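Local atomic coordinates of GNA33 (Neisseria gonorrhoeae FA 1090, PDB entry 2G5D), a protein that probably cleaves the glycosidic bond between N-acetylmuramic acid and N-acetylglucosamine in peptidoglycan as a lytic transglycosylase, leaving a 1,6-anhydro end on the muramic acid. Residues Asp146-Pro151 with Gly200-Ser205; Val163-Thr168 with His182-Ser187. All blocks are in the same frame, centred on the assembly; numbering follows the deposited sequence.

Interaction 1: Asp146-Pro151 with Gly200-Ser205; sequences DFISVP and GRFEGS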
loop_
_atom_site.group_PDB
_atom_site.type_symbol
_atom_site.label_atom_id
_atom_site.label_comp_id
_atom_site.label_asym_id
_atom_site.label_seq_id
_atom_site.Cartn_x
_atom_site.Cartn_y
_atom_site.Cartn_z
ATOM N N ASP A 146 2.909 -25.576 -4.012
ATOM C CA ASP A 146 2.881 -26.239 -2.705
ATOM C C ASP A 146 2.770 -25.239 -1.551
ATOM O O ASP A 146 3.008 -25.575 -0.392
ATOM C CB ASP A 146 4.137 -27.101 -2.527
ATOM C CG ASP A 146 5.420 -26.275 -2.474
ATOM O OD1 ASP A 146 5.494 -25.213 -3.137
ATOM O OD2 ASP A 146 6.360 -26.691 -1.763
ATOM N N PHE A 147 2.420 -24.006 -1.878
ATOM C CA PHE A 147 2.311 -22.941 -0.894
ATOM C C PHE A 147 0.923 -23.011 -0.271
ATOM O O PHE A 147 -0.071 -22.826 -0.962
ATOM C CB PHE A 147 2.543 -21.603 -1.591
ATOM C CG PHE A 147 2.474 -20.408 -0.688
ATOM C CD1 PHE A 147 3.617 -19.928 -0.068
ATOM C CD2 PHE A 147 1.273 -19.731 -0.493
ATOM C CE1 PHE A 147 3.563 -18.803 0.749
ATOM C CE2 PHE A 147 1.213 -18.616 0.330
ATOM C CZ PHE A 147 2.372 -18.153 0.951
ATOM N N ILE A 148 0.863 -23.315 1.023
ATOM C CA ILE A 148 -0.412 -23.516 1.725
ATOM C C ILE A 148 -0.581 -22.521 2.883
ATOM O O ILE A 148 0.210 -22.511 3.834
ATOM C CB ILE A 148 -0.614 -25.013 2.193
ATOM C CG1 ILE A 148 -1.119 -25.889 1.044
ATOM C CG2 ILE A 148 -1.624 -25.129 3.343
ATOM C CD1 ILE A 148 -0.051 -26.645 0.321
ATOM N N SER A 149 -1.613 -21.686 2.783
ATOM C CA SER A 149 -1.938 -20.730 3.836
ATOM C C SER A 149 -2.949 -21.315 4.820
ATOM O O SER A 149 -3.991 -21.839 4.421
ATOM C CB SER A 149 -2.462 -19.419 3.240
ATOM O OG SER A 149 -2.741 -18.468 4.255
ATOM N N VAL A 150 -2.626 -21.227 6.107
ATOM C CA VAL A 150 -3.527 -21.665 7.180
ATOM C C VAL A 150 -3.804 -20.512 8.161
ATOM O O VAL A 150 -2.860 -19.889 8.653
ATOM C CB VAL A 150 -2.958 -22.894 7.961
ATOM C CG1 VAL A 150 -3.990 -23.429 8.952
ATOM C CG2 VAL A 150 -2.521 -24.002 7.007
ATOM N N PRO A 151 -5.096 -20.214 8.427
ATOM C CA PRO A 151 -5.495 -19.227 9.444
ATOM C C PRO A 151 -5.092 -19.585 10.886
ATOM O O PRO A 151 -5.108 -20.754 11.271
ATOM C CB PRO A 151 -7.028 -19.176 9.311
ATOM C CG PRO A 151 -7.323 -19.731 7.963
ATOM C CD PRO A 151 -6.266 -20.765 7.721
ATOM N N GLY A 200 3.153 -22.300 4.768
ATOM C CA GLY A 200 4.052 -23.448 4.723
ATOM C C GLY A 200 3.770 -24.449 3.618
ATOM O O GLY A 200 3.033 -24.160 2.670
ATOM N N ARG A 201 4.378 -25.626 3.748
ATOM C CA ARG A 201 4.255 -26.709 2.769
ATOM C C ARG A 201 4.387 -28.066 3.457
ATOM O O ARG A 201 5.112 -28.195 4.446
ATOM C CB ARG A 201 5.320 -26.575 1.674
ATOM C CG ARG A 201 6.747 -26.444 2.203
ATOM C CD ARG A 201 7.790 -26.546 1.109
ATOM N NE ARG A 201 9.085 -26.907 1.679
ATOM C CZ ARG A 201 9.582 -28.139 1.704
ATOM N NH1 ARG A 201 8.914 -29.149 1.168
ATOM N NH2 ARG A 201 10.760 -28.360 2.265
ATOM N N PHE A 202 3.690 -29.070 2.922
ATOM C CA PHE A 202 3.785 -30.445 3.421
ATOM C C PHE A 202 5.109 -31.073 2.984
ATOM O O PHE A 202 5.539 -30.909 1.840
ATOM C CB PHE A 202 2.621 -31.308 2.917
ATOM C CG PHE A 202 1.252 -30.736 3.206
ATOM C CD1 PHE A 202 0.407 -30.361 2.161
ATOM C CD2 PHE A 202 0.802 -30.583 4.516
ATOM C CE1 PHE A 202 -0.869 -29.837 2.418
ATOM C CE2 PHE A 202 -0.466 -30.065 4.783
ATOM C CZ PHE A 202 -1.301 -29.685 3.731
ATOM N N GLU A 203 5.750 -31.785 3.908
ATOM C CA GLU A 203 7.014 -32.475 3.646
ATOM C C GLU A 203 7.177 -33.567 4.692
ATOM O O GLU A 203 7.383 -33.276 5.876
ATOM C CB GLU A 203 8.196 -31.492 3.683
ATOM C CG GLU A 203 9.587 -32.126 3.555
ATOM C CD GLU A 203 9.966 -32.483 2.123
ATOM O OE1 GLU A 203 9.624 -31.724 1.187
ATOM O OE2 GLU A 203 10.632 -33.521 1.936
ATOM N N GLY A 204 7.080 -34.820 4.246
ATOM C CA GLY A 204 7.059 -35.972 5.142
ATOM C C GLY A 204 5.687 -36.055 5.777
ATOM O O GLY A 204 4.677 -36.122 5.075
ATOM N N SER A 205 5.652 -36.051 7.107
ATOM C CA SER A 205 4.402 -35.870 7.843
ATOM C C SER A 205 4.490 -34.572 8.646
ATOM O O SER A 205 4.021 -34.488 9.783
ATOM C CB SER A 205 4.102 -37.075 8.746
ATOM O OG SER A 205 4.875 -37.039 9.933
#

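Interaction 2: Val163-Thr168 with His182-Ser187; sequences VRIRQT and HTADLS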
loop_
_atom_site.group_PDB
_atom_site.type_symbol
_atom_site.label_atom_id
_atom_site.label_comp_id
_atom_site.label_asym_id
_atom_site.label_seq_id
_atom_site.Cartn_x
_atom_site.Cartn_y
_atom_site.Cartn_z
ATOM N N VAL A 163 0.962 -28.481 16.586
ATOM C CA VAL A 163 -0.463 -28.636 16.253
ATOM C C VAL A 163 -0.689 -29.518 15.014
ATOM O O VAL A 163 0.269 -30.069 14.454
ATOM C CB VAL A 163 -1.194 -27.266 16.092
ATOM C CG1 VAL A 163 -1.195 -26.496 17.410
ATOM C CG2 VAL A 163 -0.577 -26.435 14.969
ATOM N N ARG A 164 -1.957 -29.649 14.600
ATOM C CA ARG A 164 -2.341 -30.505 13.473
ATOM C C ARG A 164 -2.878 -29.662 12.323
ATOM O O ARG A 164 -3.563 -28.658 12.553
ATOM C CB ARG A 164 -3.383 -31.546 13.926
ATOM C CG ARG A 164 -4.198 -32.213 12.806
ATOM C CD ARG A 164 -3.454 -33.362 12.134
ATOM N NE ARG A 164 -3.503 -34.588 12.941
ATOM C CZ ARG A 164 -2.443 -35.175 13.497
ATOM N NH1 ARG A 164 -1.221 -34.668 13.326
ATOM N NH2 ARG A 164 -2.604 -36.284 14.218
ATOM N N ILE A 165 -2.551 -30.071 11.090
ATOM C CA ILE A 165 -3.028 -29.387 9.883
ATOM C C ILE A 165 -3.744 -30.360 8.930
ATOM O O ILE A 165 -3.261 -31.412 8.794
ATOM C CB ILE A 165 -1.876 -28.597 9.161
ATOM C CG1 ILE A 165 -1.946 -27.099 9.514
ATOM C CG2 ILE A 165 -1.928 -28.646 7.635
ATOM C CD1 ILE A 165 -1.340 -26.718 10.854
ATOM N N ARG A 166 -4.821 -29.807 8.285
ATOM C CA ARG A 166 -5.547 -30.508 7.230
ATOM C C ARG A 166 -5.738 -29.568 6.040
ATOM O O ARG A 166 -6.246 -28.454 6.201
ATOM C CB ARG A 166 -6.912 -31.009 7.740
ATOM C CG ARG A 166 -7.844 -31.580 6.639
ATOM C CD ARG A 166 -8.944 -32.661 7.457
ATOM N NE ARG A 166 -9.867 -31.543 8.303
ATOM C CZ ARG A 166 -10.743 -30.778 7.750
ATOM N NH1 ARG A 166 -10.668 -30.566 6.431
ATOM N NH2 ARG A 166 -11.517 -29.686 8.592
ATOM N N GLN A 167 -5.326 -30.025 4.856
ATOM C CA GLN A 167 -5.482 -29.259 3.616
ATOM C C GLN A 167 -6.951 -29.173 3.199
ATOM O O GLN A 167 -7.676 -30.179 3.241
ATOM C CB GLN A 167 -4.656 -29.886 2.490
ATOM C CG GLN A 167 -4.318 -28.921 1.357
ATOM C CD GLN A 167 -4.052 -29.615 0.035
ATOM O OE1 GLN A 167 -4.478 -30.751 -0.185
ATOM N NE2 GLN A 167 -3.356 -28.925 -0.862
ATOM N N THR A 168 -7.382 -27.973 2.807
ATOM C CA THR A 168 -8.782 -27.713 2.437
ATOM C C THR A 168 -8.912 -27.083 1.046
ATOM O O THR A 168 -9.981 -26.594 0.674
ATOM C CB THR A 168 -9.504 -26.814 3.484
ATOM O OG1 THR A 168 -8.893 -25.512 3.513
ATOM C CG2 THR A 168 -9.457 -27.439 4.887
ATOM N N HIS A 182 -1.063 -33.752 8.496
ATOM C CA HIS A 182 0.347 -33.389 8.766
ATOM C C HIS A 182 0.480 -32.621 10.085
ATOM O O HIS A 182 -0.438 -31.901 10.479
ATOM C CB HIS A 182 0.913 -32.526 7.631
ATOM C CG HIS A 182 1.199 -33.286 6.371
ATOM N ND1 HIS A 182 0.207 -33.682 5.497
ATOM C CD2 HIS A 182 2.368 -33.690 5.820
ATOM C CE1 HIS A 182 0.752 -34.312 4.470
ATOM N NE2 HIS A 182 2.063 -34.332 4.642
ATOM N N THR A 183 1.623 -32.758 10.754
ATOM C CA THR A 183 1.887 -32.030 12.004
ATOM C C THR A 183 2.613 -30.718 11.735
ATOM O O THR A 183 3.458 -30.646 10.841
ATOM C CB THR A 183 2.758 -32.848 12.988
ATOM O OG1 THR A 183 4.088 -32.965 12.463
ATOM C CG2 THR A 183 2.166 -34.243 13.242
ATOM N N ALA A 184 2.304 -29.689 12.523
ATOM C CA ALA A 184 2.964 -28.384 12.384
ATOM C C ALA A 184 3.628 -27.922 13.678
ATOM O O ALA A 184 3.018 -27.967 14.750
ATOM C CB ALA A 184 1.980 -27.337 11.888
ATOM N N ASP A 185 4.880 -27.481 13.567
ATOM C CA ASP A 185 5.635 -26.988 14.718
ATOM C C ASP A 185 5.617 -25.464 14.776
ATOM O O ASP A 185 6.450 -24.805 14.148
ATOM C CB ASP A 185 7.080 -27.497 14.673
ATOM C CG ASP A 185 7.791 -27.350 16.005
ATOM O OD1 ASP A 185 9.012 -27.086 16.005
ATOM O OD2 ASP A 185 7.129 -27.497 17.053
ATOM N N LEU A 186 4.678 -24.916 15.550
ATOM C CA LEU A 186 4.403 -23.472 15.565
ATOM C C LEU A 186 5.543 -22.590 16.079
ATOM O O LEU A 186 5.630 -21.414 15.720
ATOM C CB LEU A 186 3.102 -23.164 16.315
ATOM C CG LEU A 186 1.787 -23.544 15.619
ATOM C CD1 LEU A 186 0.607 -23.085 16.453
ATOM C CD2 LEU A 186 1.690 -22.970 14.206
ATOM N N SER A 187 6.413 -23.159 16.908
ATOM C CA SER A 187 7.605 -22.452 17.370
ATOM C C SER A 187 8.578 -22.136 16.222
ATOM O O SER A 187 9.407 -21.233 16.337
ATOM C CB SER A 187 8.308 -23.261 18.458
ATOM O OG SER A 187 8.470 -24.610 18.058
#

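Interaction 1: Asp146-Pro151 with Gly200-Ser205
Ile148 and Gly200 face each other as an antiparallel hydrogen-bonded pair. Ile148 N gives its hydrogen to Gly200 O at 2.9 Å, and Gly200 N returns a bond to Ile148 O at 3.1 Å. Beyond this pair, the side chains of Asp146 and Arg201 run side by side and point the same way, with the carboxylate and guanidinium planes turned 40° apart. No salt bridge forms between them: Asp146 OD2 rests against the aliphatic part of the arginine, 3.2 Å from Arg201 CD, while Arg201 NE is 4.4 Å away. The charges probably still attract, but each group has a firmer partner. Asp146 is held by Tyr210 and Lys224. The extended arginine chain carries its guanidinium on to Glu203, where Arg201 NH1 donates to Glu203 OE1 at 2.7 Å, nearly in the guanidinium plane. Apolar packing takes over beside the Ile148-Gly200 pair. Ile148 crosses the Phe202 side chain at about a right angle, bringing Ile148 CD1 to 3.9 Å from Phe202 CE1. Phe207 and His182 also meet the Phe202 ring. The arrangement is that of an edge strand, 148-151, paired antiparallel with its neighbour 197-203 in the small sheet of the MltA-specific insert domain.

Interaction 2: Val163-Thr168 with His182-Ser187
Val163 and Leu186 cross at about a right angle at one end of this contact, with Val163 CG2 3.8 Å from Leu186 CG. That valine methyl sits between its own backbone N and carbonyl carbon, which also brings Val163 CG2 to 4.1 Å from Ala184 CB. Ile165 reaches the same alanine from the other end of its strand: Ile165 CD1 packs 3.5 Å from Ala184 CB. On the opposite face are Arg164 and Thr183. Arg164 starts out with CG anti to the backbone N (chi1 162°), then bends at both chi2 and chi3, curling so that NH1 comes near Thr183. Thr183 CG2 meets the edge of the guanidinium in its plane, 3.4 Å from Arg164 NH1. On the same threonine, Thr183 OG1 is hydrogen-bonded to Ser205 O. Four backbone hydrogen bonds carry the pairing, two between Val163 and Ala184 and two between Ile165 and His182; Ala184 N lies 2.8 Å from Val163 O. Strand 163-165 is outermost in its sheet, and 182-184 separates it from 206-209. Phe207 of that third strand touches both Ile165 and Ala184, while Phe202 of strand 197-203 packs on Ile165.

Following the chain from the N terminus, strand 148-151 comes first, and strand 163-165 follows after a break in the model at 154-161. A second unmodelled gap, 174-180, precedes strand 182-184, where interaction 2 closes the inner loop; strand 197-203 then closes the outer one in interaction 1. Interaction 2 is thus nested inside interaction 1. The two ladders lie at the two outer sides of one five-stranded sheet, with 206-209 between 197-203 and 182-184. They also meet directly, their centres about 8 Å apart: past the end of strand 197-203, Gly204 O packs 3.2 Å from His182 NE2. Together they tie both outermost strands into the five-stranded sheet.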